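PDB 3H2G: esterase from Xanthomonas oryzae pv. oryzae, which hydrolyses ester bonds as a cell-wall-degrading enzyme of this rice pathogen and contributes to virulence on its host. Local coordinates for residues A47-A52 and I149-A154; T62-L67 and G122-G127; W322-P327 and A349-R354. All coordinates share one frame; numbering follows the deposited sequence.

Interaction 1: A47-A52 and I149-A154; sequences AEFTYA and IDAMRA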
loop_
_atom_site.group_PDB
_atom_site.type_symbol
_atom_site.label_atom_id
_atom_site.label_comp_id
_atom_site.label_asym_id
_atom_site.label_seq_id
_atom_site.Cartn_x
_atom_site.Cartn_y
_atom_site.Cartn_z
ATOM N N ALA A 47 -4.028 18.691 -1.522
ATOM C CA ALA A 47 -4.033 19.131 -0.136
ATOM C C ALA A 47 -3.317 18.110 0.735
ATOM O O ALA A 47 -3.180 16.944 0.364
ATOM C CB ALA A 47 -5.468 19.323 0.353
ATOM N N GLU A 48 -2.842 18.567 1.887
ATOM C CA GLU A 48 -2.158 17.704 2.834
ATOM C C GLU A 48 -2.824 17.942 4.178
ATOM O O GLU A 48 -3.500 18.957 4.372
ATOM C CB GLU A 48 -0.669 18.056 2.909
ATOM C CG GLU A 48 -0.385 19.467 3.402
ATOM C CD GLU A 48 1.080 19.838 3.298
ATOM O OE1 GLU A 48 1.433 20.967 3.696
ATOM O OE2 GLU A 48 1.878 19.006 2.818
ATOM N N PHE A 49 -2.648 17.011 5.105
ATOM C CA PHE A 49 -3.259 17.166 6.413
ATOM C C PHE A 49 -2.659 16.208 7.434
ATOM O O PHE A 49 -2.001 15.230 7.074
ATOM C CB PHE A 49 -4.779 16.955 6.299
ATOM C CG PHE A 49 -5.179 15.565 5.865
ATOM C CD1 PHE A 49 -5.423 14.569 6.808
ATOM C CD2 PHE A 49 -5.294 15.249 4.512
ATOM C CE1 PHE A 49 -5.778 13.272 6.407
ATOM C CE2 PHE A 49 -5.647 13.955 4.099
ATOM C CZ PHE A 49 -5.888 12.969 5.048
ATOM N N THR A 50 -2.858 16.517 8.712
ATOM C CA THR A 50 -2.375 15.657 9.787
ATOM C C THR A 50 -3.595 15.347 10.636
ATOM O O THR A 50 -4.535 16.144 10.701
ATOM C CB THR A 50 -1.292 16.342 10.646
ATOM O OG1 THR A 50 -1.827 17.521 11.259
ATOM C CG2 THR A 50 -0.096 16.717 9.779
ATOM N N TYR A 51 -3.594 14.187 11.280
ATOM C CA TYR A 51 -4.747 13.797 12.078
ATOM C C TYR A 51 -4.404 12.877 13.234
ATOM O O TYR A 51 -3.307 12.325 13.312
ATOM C CB TYR A 51 -5.777 13.108 11.178
ATOM C CG TYR A 51 -5.233 11.880 10.468
ATOM C CD1 TYR A 51 -4.423 12.000 9.335
ATOM C CD2 TYR A 51 -5.511 10.598 10.943
ATOM C CE1 TYR A 51 -3.900 10.868 8.692
ATOM C CE2 TYR A 51 -4.992 9.460 10.313
ATOM C CZ TYR A 51 -4.190 9.603 9.189
ATOM O OH TYR A 51 -3.684 8.483 8.562
ATOM N N ALA A 52 -5.367 12.721 14.135
ATOM C CA ALA A 52 -5.209 11.860 15.289
ATOM C C ALA A 52 -5.636 10.452 14.890
ATOM O O ALA A 52 -6.624 10.272 14.180
ATOM C CB ALA A 52 -6.079 12.368 16.441
ATOM N N ILE A 149 -8.333 4.363 7.616
ATOM C CA ILE A 149 -9.674 4.726 8.053
ATOM C C ILE A 149 -9.695 6.120 8.680
ATOM O O ILE A 149 -10.550 6.942 8.358
ATOM C CB ILE A 149 -10.205 3.685 9.059
ATOM C CG1 ILE A 149 -10.551 2.393 8.309
ATOM C CG2 ILE A 149 -11.407 4.234 9.812
ATOM C CD1 ILE A 149 -10.763 1.181 9.210
ATOM N N ASP A 150 -8.739 6.394 9.559
ATOM C CA ASP A 150 -8.683 7.689 10.222
ATOM C C ASP A 150 -8.288 8.825 9.280
ATOM O O ASP A 150 -8.640 9.982 9.515
ATOM C CB ASP A 150 -7.750 7.594 11.432
ATOM C CG ASP A 150 -8.346 6.744 12.545
ATOM O OD1 ASP A 150 -7.619 6.355 13.484
ATOM O OD2 ASP A 150 -9.563 6.466 12.477
ATOM N N ALA A 151 -7.571 8.497 8.209
ATOM C CA ALA A 151 -7.185 9.503 7.224
ATOM C C ALA A 151 -8.448 9.910 6.476
ATOM O O ALA A 151 -8.650 11.086 6.167
ATOM C CB ALA A 151 -6.161 8.928 6.245
ATOM N N MET A 152 -9.300 8.929 6.187
ATOM C CA MET A 152 -10.548 9.191 5.483
ATOM C C MET A 152 -11.491 10.006 6.366
ATOM O O MET A 152 -12.221 10.871 5.880
ATOM C CB MET A 152 -11.205 7.870 5.072
ATOM C CG MET A 152 -10.371 7.061 4.093
ATOM S SD MET A 152 -11.229 5.573 3.516
ATOM C CE MET A 152 -12.163 6.244 2.223
ATOM N N ARG A 153 -11.471 9.732 7.667
ATOM C CA ARG A 153 -12.315 10.470 8.599
ATOM C C ARG A 153 -11.887 11.936 8.630
ATOM O O ARG A 153 -12.723 12.838 8.543
ATOM C CB ARG A 153 -12.214 9.863 9.999
ATOM C CG ARG A 153 -12.927 8.527 10.124
ATOM C CD ARG A 153 -12.634 7.851 11.455
ATOM N NE ARG A 153 -13.542 6.734 11.694
ATOM C CZ ARG A 153 -13.350 5.793 12.613
ATOM N NH1 ARG A 153 -12.270 5.822 13.385
ATOM N NH2 ARG A 153 -14.248 4.830 12.770
ATOM N N ALA A 154 -10.582 12.170 8.737
ATOM C CA ALA A 154 -10.049 13.530 8.779
ATOM C C ALA A 154 -10.261 14.253 7.450
ATOM O O ALA A 154 -10.603 15.436 7.424
ATOM C CB ALA A 154 -8.570 13.498 9.136
#

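Interaction 2: T62-L67 and G122-G127; sequences TASGVL and GSDYLG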
loop_
_atom_site.group_PDB
_atom_site.type_symbol
_atom_site.label_atom_id
_atom_site.label_comp_id
_atom_site.label_asym_id
_atom_site.label_seq_id
_atom_site.Cartn_x
_atom_site.Cartn_y
_atom_site.Cartn_z
ATOM N N THR A 62 -0.279 10.143 15.835
ATOM C CA THR A 62 -0.659 11.065 14.771
ATOM C C THR A 62 -0.129 10.523 13.452
ATOM O O THR A 62 0.738 9.645 13.432
ATOM C CB THR A 62 -0.063 12.474 14.979
ATOM O OG1 THR A 62 1.363 12.407 14.867
ATOM C CG2 THR A 62 -0.441 13.021 16.350
ATOM N N ALA A 63 -0.659 11.050 12.356
ATOM C CA ALA A 63 -0.247 10.643 11.021
ATOM C C ALA A 63 -0.574 11.763 10.048
ATOM O O ALA A 63 -1.325 12.685 10.376
ATOM C CB ALA A 63 -0.973 9.361 10.608
ATOM N N SER A 64 -0.002 11.688 8.852
ATOM C CA SER A 64 -0.255 12.694 7.835
ATOM C C SER A 64 -0.916 12.015 6.641
ATOM O O SER A 64 -0.993 10.786 6.580
ATOM C CB SER A 64 1.057 13.375 7.421
ATOM O OG SER A 64 2.016 12.437 6.956
ATOM N N GLY A 65 -1.413 12.808 5.701
ATOM C CA GLY A 65 -2.059 12.217 4.547
ATOM C C GLY A 65 -2.154 13.168 3.380
ATOM O O GLY A 65 -1.837 14.348 3.504
ATOM N N VAL A 66 -2.583 12.639 2.238
ATOM C CA VAL A 66 -2.740 13.435 1.034
ATOM C C VAL A 66 -4.212 13.399 0.641
ATOM O O VAL A 66 -4.895 12.396 0.845
ATOM C CB VAL A 66 -1.866 12.883 -0.133
ATOM C CG1 VAL A 66 -2.222 11.426 -0.423
ATOM C CG2 VAL A 66 -2.061 13.732 -1.378
ATOM N N LEU A 67 -4.701 14.510 0.105
ATOM C CA LEU A 67 -6.092 14.609 -0.323
ATOM C C LEU A 67 -6.125 15.277 -1.688
ATOM O O LEU A 67 -5.642 16.397 -1.843
ATOM C CB LEU A 67 -6.902 15.440 0.682
ATOM C CG LEU A 67 -8.308 15.896 0.261
ATOM C CD1 LEU A 67 -9.197 14.686 0.012
ATOM C CD2 LEU A 67 -8.904 16.779 1.358
ATOM N N GLY A 122 -5.158 9.413 0.996
ATOM C CA GLY A 122 -4.176 8.404 1.347
ATOM C C GLY A 122 -3.417 8.787 2.603
ATOM O O GLY A 122 -3.063 9.947 2.790
ATOM N N SER A 123 -3.197 7.818 3.482
ATOM C CA SER A 123 -2.446 8.068 4.705
ATOM C C SER A 123 -0.989 7.774 4.406
ATOM O O SER A 123 -0.694 6.898 3.599
ATOM C CB SER A 123 -2.913 7.136 5.826
ATOM O OG SER A 123 -2.033 7.205 6.938
ATOM N N ASP A 124 -0.075 8.505 5.039
ATOM C CA ASP A 124 1.338 8.231 4.832
ATOM C C ASP A 124 1.724 7.032 5.698
ATOM O O ASP A 124 2.819 6.490 5.565
ATOM C CB ASP A 124 2.194 9.450 5.190
ATOM C CG ASP A 124 2.119 10.536 4.133
ATOM O OD1 ASP A 124 2.224 10.198 2.934
ATOM O OD2 ASP A 124 1.962 11.721 4.492
ATOM N N TYR A 125 0.797 6.622 6.567
ATOM C CA TYR A 125 0.974 5.487 7.483
ATOM C C TYR A 125 1.677 5.894 8.775
ATOM O O TYR A 125 2.345 6.923 8.830
ATOM C CB TYR A 125 1.803 4.361 6.847
ATOM C CG TYR A 125 1.228 3.702 5.611
ATOM C CD1 TYR A 125 2.046 2.935 4.781
ATOM C CD2 TYR A 125 -0.124 3.819 5.279
ATOM C CE1 TYR A 125 1.543 2.302 3.654
ATOM C CE2 TYR A 125 -0.643 3.181 4.145
ATOM C CZ TYR A 125 0.201 2.425 3.340
ATOM O OH TYR A 125 -0.287 1.784 2.222
ATOM N N LEU A 126 1.532 5.069 9.809
ATOM C CA LEU A 126 2.188 5.334 11.083
ATOM C C LEU A 126 3.702 5.296 10.888
ATOM O O LEU A 126 4.217 4.431 10.182
ATOM C CB LEU A 126 1.810 4.271 12.122
ATOM C CG LEU A 126 0.430 4.279 12.780
ATOM C CD1 LEU A 126 0.353 3.132 13.779
ATOM C CD2 LEU A 126 0.200 5.602 13.493
ATOM N N GLY A 127 4.408 6.235 11.509
ATOM C CA GLY A 127 5.857 6.250 11.415
ATOM C C GLY A 127 6.462 6.884 10.178
ATOM O O GLY A 127 7.685 6.935 10.053
HETATM O O HOH W 1 1.795 9.511 8.549
#

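Interaction 3: W322-P327 and A349-R354; sequences WAPQTP and ASFQQR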
loop_
_atom_site.group_PDB
_atom_site.type_symbol
_atom_site.label_atom_id
_atom_site.label_comp_id
_atom_site.label_asym_id
_atom_site.label_seq_id
_atom_site.Cartn_x
_atom_site.Cartn_y
_atom_site.Cartn_z
ATOM N N TRP A 322 -11.355 -14.872 5.427
ATOM C CA TRP A 322 -12.557 -14.071 5.593
ATOM C C TRP A 322 -13.371 -14.107 4.308
ATOM O O TRP A 322 -12.914 -14.632 3.290
ATOM C CB TRP A 322 -12.215 -12.626 5.985
ATOM C CG TRP A 322 -11.370 -11.872 5.010
ATOM C CD1 TRP A 322 -10.084 -12.155 4.639
ATOM C CD2 TRP A 322 -11.741 -10.683 4.306
ATOM N NE1 TRP A 322 -9.632 -11.209 3.745
ATOM C CE2 TRP A 322 -10.629 -10.296 3.523
ATOM C CE3 TRP A 322 -12.906 -9.905 4.259
ATOM C CZ2 TRP A 322 -10.648 -9.164 2.702
ATOM C CZ3 TRP A 322 -12.924 -8.772 3.439
ATOM C CH2 TRP A 322 -11.802 -8.416 2.673
ATOM N N ALA A 323 -14.582 -13.568 4.364
ATOM C CA ALA A 323 -15.468 -13.561 3.210
ATOM C C ALA A 323 -15.806 -12.131 2.796
ATOM O O ALA A 323 -16.657 -11.485 3.407
ATOM C CB ALA A 323 -16.749 -14.335 3.542
ATOM N N PRO A 324 -15.134 -11.619 1.749
ATOM C CA PRO A 324 -15.369 -10.256 1.260
ATOM C C PRO A 324 -16.808 -10.069 0.785
ATOM O O PRO A 324 -17.344 -10.911 0.059
ATOM C CB PRO A 324 -14.356 -10.115 0.123
ATOM C CG PRO A 324 -13.247 -11.051 0.535
ATOM C CD PRO A 324 -14.023 -12.251 1.017
ATOM N N GLN A 325 -17.426 -8.968 1.203
ATOM C CA GLN A 325 -18.807 -8.668 0.840
ATOM C C GLN A 325 -18.891 -7.612 -0.263
ATOM O O GLN A 325 -19.872 -7.544 -1.003
ATOM C CB GLN A 325 -19.571 -8.173 2.073
ATOM C CG GLN A 325 -21.061 -7.970 1.847
ATOM C CD GLN A 325 -21.871 -9.246 2.039
ATOM O OE1 GLN A 325 -21.319 -10.347 2.111
ATOM N NE2 GLN A 325 -23.193 -9.100 2.115
ATOM N N THR A 326 -17.855 -6.789 -0.362
ATOM C CA THR A 326 -17.799 -5.721 -1.357
ATOM C C THR A 326 -17.295 -6.201 -2.716
ATOM O O THR A 326 -16.389 -7.034 -2.787
ATOM C CB THR A 326 -16.846 -4.597 -0.887
ATOM O OG1 THR A 326 -17.280 -4.098 0.382
ATOM C CG2 THR A 326 -16.817 -3.451 -1.898
ATOM N N PRO A 327 -17.889 -5.699 -3.816
ATOM C CA PRO A 327 -17.411 -6.128 -5.133
ATOM C C PRO A 327 -15.917 -5.806 -5.149
ATOM O O PRO A 327 -15.518 -4.664 -4.913
ATOM C CB PRO A 327 -18.211 -5.251 -6.086
ATOM C CG PRO A 327 -19.537 -5.157 -5.387
ATOM C CD PRO A 327 -19.123 -4.902 -3.938
ATOM N N ALA A 349 -9.331 -18.185 -3.970
ATOM C CA ALA A 349 -9.696 -19.557 -3.646
ATOM C C ALA A 349 -10.182 -19.605 -2.197
ATOM O O ALA A 349 -11.185 -20.253 -1.890
ATOM C CB ALA A 349 -8.496 -20.482 -3.836
ATOM N N SER A 350 -9.477 -18.905 -1.312
ATOM C CA SER A 350 -9.840 -18.872 0.103
ATOM C C SER A 350 -11.177 -18.176 0.336
ATOM O O SER A 350 -11.963 -18.598 1.187
ATOM C CB SER A 350 -8.753 -18.162 0.916
ATOM O OG SER A 350 -7.509 -18.835 0.797
ATOM N N PHE A 351 -11.430 -17.108 -0.415
ATOM C CA PHE A 351 -12.680 -16.368 -0.276
ATOM C C PHE A 351 -13.866 -17.215 -0.728
ATOM O O PHE A 351 -14.902 -17.260 -0.062
ATOM C CB PHE A 351 -12.643 -15.076 -1.100
ATOM C CG PHE A 351 -11.551 -14.119 -0.696
ATOM C CD1 PHE A 351 -11.068 -14.097 0.610
ATOM C CD2 PHE A 351 -11.034 -13.215 -1.617
ATOM C CE1 PHE A 351 -10.081 -13.183 0.993
ATOM C CE2 PHE A 351 -10.049 -12.297 -1.247
ATOM C CZ PHE A 351 -9.573 -12.282 0.062
ATOM N N GLN A 352 -13.711 -17.883 -1.866
ATOM C CA GLN A 352 -14.778 -18.721 -2.400
ATOM C C GLN A 352 -15.099 -19.866 -1.446
ATOM O O GLN A 352 -16.263 -20.228 -1.267
ATOM C CB GLN A 352 -14.379 -19.260 -3.780
ATOM C CG GLN A 352 -14.033 -18.149 -4.771
ATOM C CD GLN A 352 -13.638 -18.667 -6.143
ATOM O OE1 GLN A 352 -12.897 -19.641 -6.263
ATOM N NE2 GLN A 352 -14.117 -18.001 -7.186
ATOM N N GLN A 353 -14.069 -20.427 -0.823
ATOM C CA GLN A 353 -14.266 -21.519 0.119
ATOM C C GLN A 353 -15.076 -21.024 1.312
ATOM O O GLN A 353 -15.799 -21.795 1.948
ATOM C CB GLN A 353 -12.917 -22.059 0.599
ATOM C CG GLN A 353 -13.017 -23.255 1.535
ATOM C CD GLN A 353 -13.677 -24.459 0.881
ATOM O OE1 GLN A 353 -13.233 -24.933 -0.162
ATOM N NE2 GLN A 353 -14.741 -24.961 1.499
ATOM N N ARG A 354 -14.958 -19.734 1.614
ATOM C CA ARG A 354 -15.685 -19.159 2.736
ATOM C C ARG A 354 -17.035 -18.567 2.343
ATOM O O ARG A 354 -17.643 -17.817 3.109
ATOM C CB ARG A 354 -14.816 -18.120 3.453
ATOM C CG ARG A 354 -13.847 -18.748 4.450
ATOM C CD ARG A 354 -12.834 -17.755 4.996
ATOM N NE ARG A 354 -12.012 -18.349 6.050
ATOM C CZ ARG A 354 -12.396 -18.485 7.315
ATOM N NH1 ARG A 354 -13.592 -18.063 7.701
ATOM N NH2 ARG A 354 -11.584 -19.052 8.200
#

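Interaction 1: A47-A52 and I149-A154
F49 and Y51 reach helix 141-162 through the same first torsion: each CG sits between its own backbone N and carbonyl carbon (chi1 64° for F49, 58° for Y51). Being two residues apart on strand 43-54, both rings leave the same face of the sheet and arrive at the helix next to each other. Y51 does most of the work. Its ring lies against D150 and A151, with A151 CA over the face, 3.8 Å from the centroid of the Y51 ring and 19° off the normal, a CH-pi contact. A151 CB comes down beside the phenol end, 3.4 Å from Y51 OH, while D150 CB lies 3.5 Å from Y51 CE2. At the root of the side chain, Y51 CB packs against A154 CB at 3.5 Å. F49 approaches further along the helix: its CE1 is 3.9 Å from A154 CB, and its CZ comes to 3.5 Å from A151 O.

The polar groups look for partners beyond this interface. Y51 OH bonds to S123 OG and, weakly, to A147 O, which ties the phenol to strand 119-123, the next but one in the sheet, and to the preceding turn of the helix. The carboxylate of D150 has its own partners: OD1 meets R4 and T53, and OD2 forms a salt bridge with R153 NH1 at 2.9 Å. The strand-helix contact itself therefore rests on two alanines and the CB and backbone of D150 against two aromatic rings, which lets the helix lie close to the sheet, while the carboxylate of D150 is satisfied by R4, T53 and R153.

Interaction 2: T62-L67 and G122-G127
T62 to V66 run antiparallel to G122 and S123, joining strands 60-71 and 119-123 in the central sheet of what is probably an alpha/beta-hydrolase fold. At the start the chains are still splayed; across the contact T62 O has just the CD2 methyl of L126, at 4.1 Å, and its hydrogen bond goes to S131 OG. A63 points its CB toward the turn that follows S123, where S123 OG, which also bonds Y51 OH, accepts from Y125 N to close an ST turn.

S64 concentrates the polar work. Its N donates to a water that in turn donates to Y125 O, so the water fills the place of a direct strand bond just where the second chain peels away. Its O receives D124 N at 2.9 Å in a nearly straight bond (171° at the hydrogen), although the donor stands 34° out of the carbonyl plane. The hydroxyl, set between the backbone N and carbonyl carbon of S64, donates to D124 OD2 at 2.6 Å, using the anti lone pair of that oxygen. S64 OG is bonded to K130 N as well, and D124 OD1 to Q96 N, so a loop N-H and one from the start of helix 96-102 help to hold the hydroxyl and the carboxylate.

G65 faces S123 as a non-hydrogen-bonded pair, CA to CA 4.2 Å. Having no side chain, it can bring its CA to 3.0 Å from G122 O. V66 and G122 form the hydrogen-bonded pair: V66 N gives to G122 O at 2.8 Å, in the carbonyl plane, and G122 N returns a bond to V66 O. Beside this doubled link, the CG1 methyl of V66 sits 3.6 Å from G122 O.

Interaction 3: W322-P327 and A349-R354
W322 NE1 is hydrogen-bonded to L319 O, which helps to set the indole's rotation, while CE1 of F351 comes to 3.4 Å from the same W322 NE1. W322 CG lies between its backbone N and carbonyl carbon (chi1 60°), which brings the indole round to F351.

The heart of the contact is aromatic. F351 turns an edge onto the face of the W322 indole: the centroids of the F351 ring and the five-membered ring are 5.0 Å apart with planes at 72°. P324 then covers a face of F351, its CG 3.5 Å from the ring centroid and almost exactly on the normal, while the same CG also stands over the rim of the W322 rings. V359 of the edge strand 359-363 packs against both P324 and F351. Just past the helix end the extended R354 side chain passes the loop, with its CD 3.3 Å from W322 N, and A323 CB abuts the carbonyl of R354.

W322 O is buried here without a polar partner. The contact has no hydrogen bond between loop and helix and rests on ring and CH-pi packing, which probably repays the cost of burying W322 O.

How the interactions relate
Interactions 1 and 2 are neighbours, their centres 7 Å apart, and along the chain interaction 2 is nested inside the loop closed by interaction 1. Strands 43-54 and 60-71 lie side by side in the sheet: A47 N bonds to L67 O at 2.8 Å, and Y51 CE1 packs 3.6 Å from S64 O. Helix 141-162 packs on all three strands, through F49 and Y51, L67, and S123. Y125, in the turn of interaction 2, touches the probable nucleophile elbow around S176, part of a likely triad with H377 and D336. Interaction 3 is separate, 29 Å from either centre, with nearest atoms about 12 Å from interaction 1 and 15 Å from interaction 2; it packs at the far edge of the sheet.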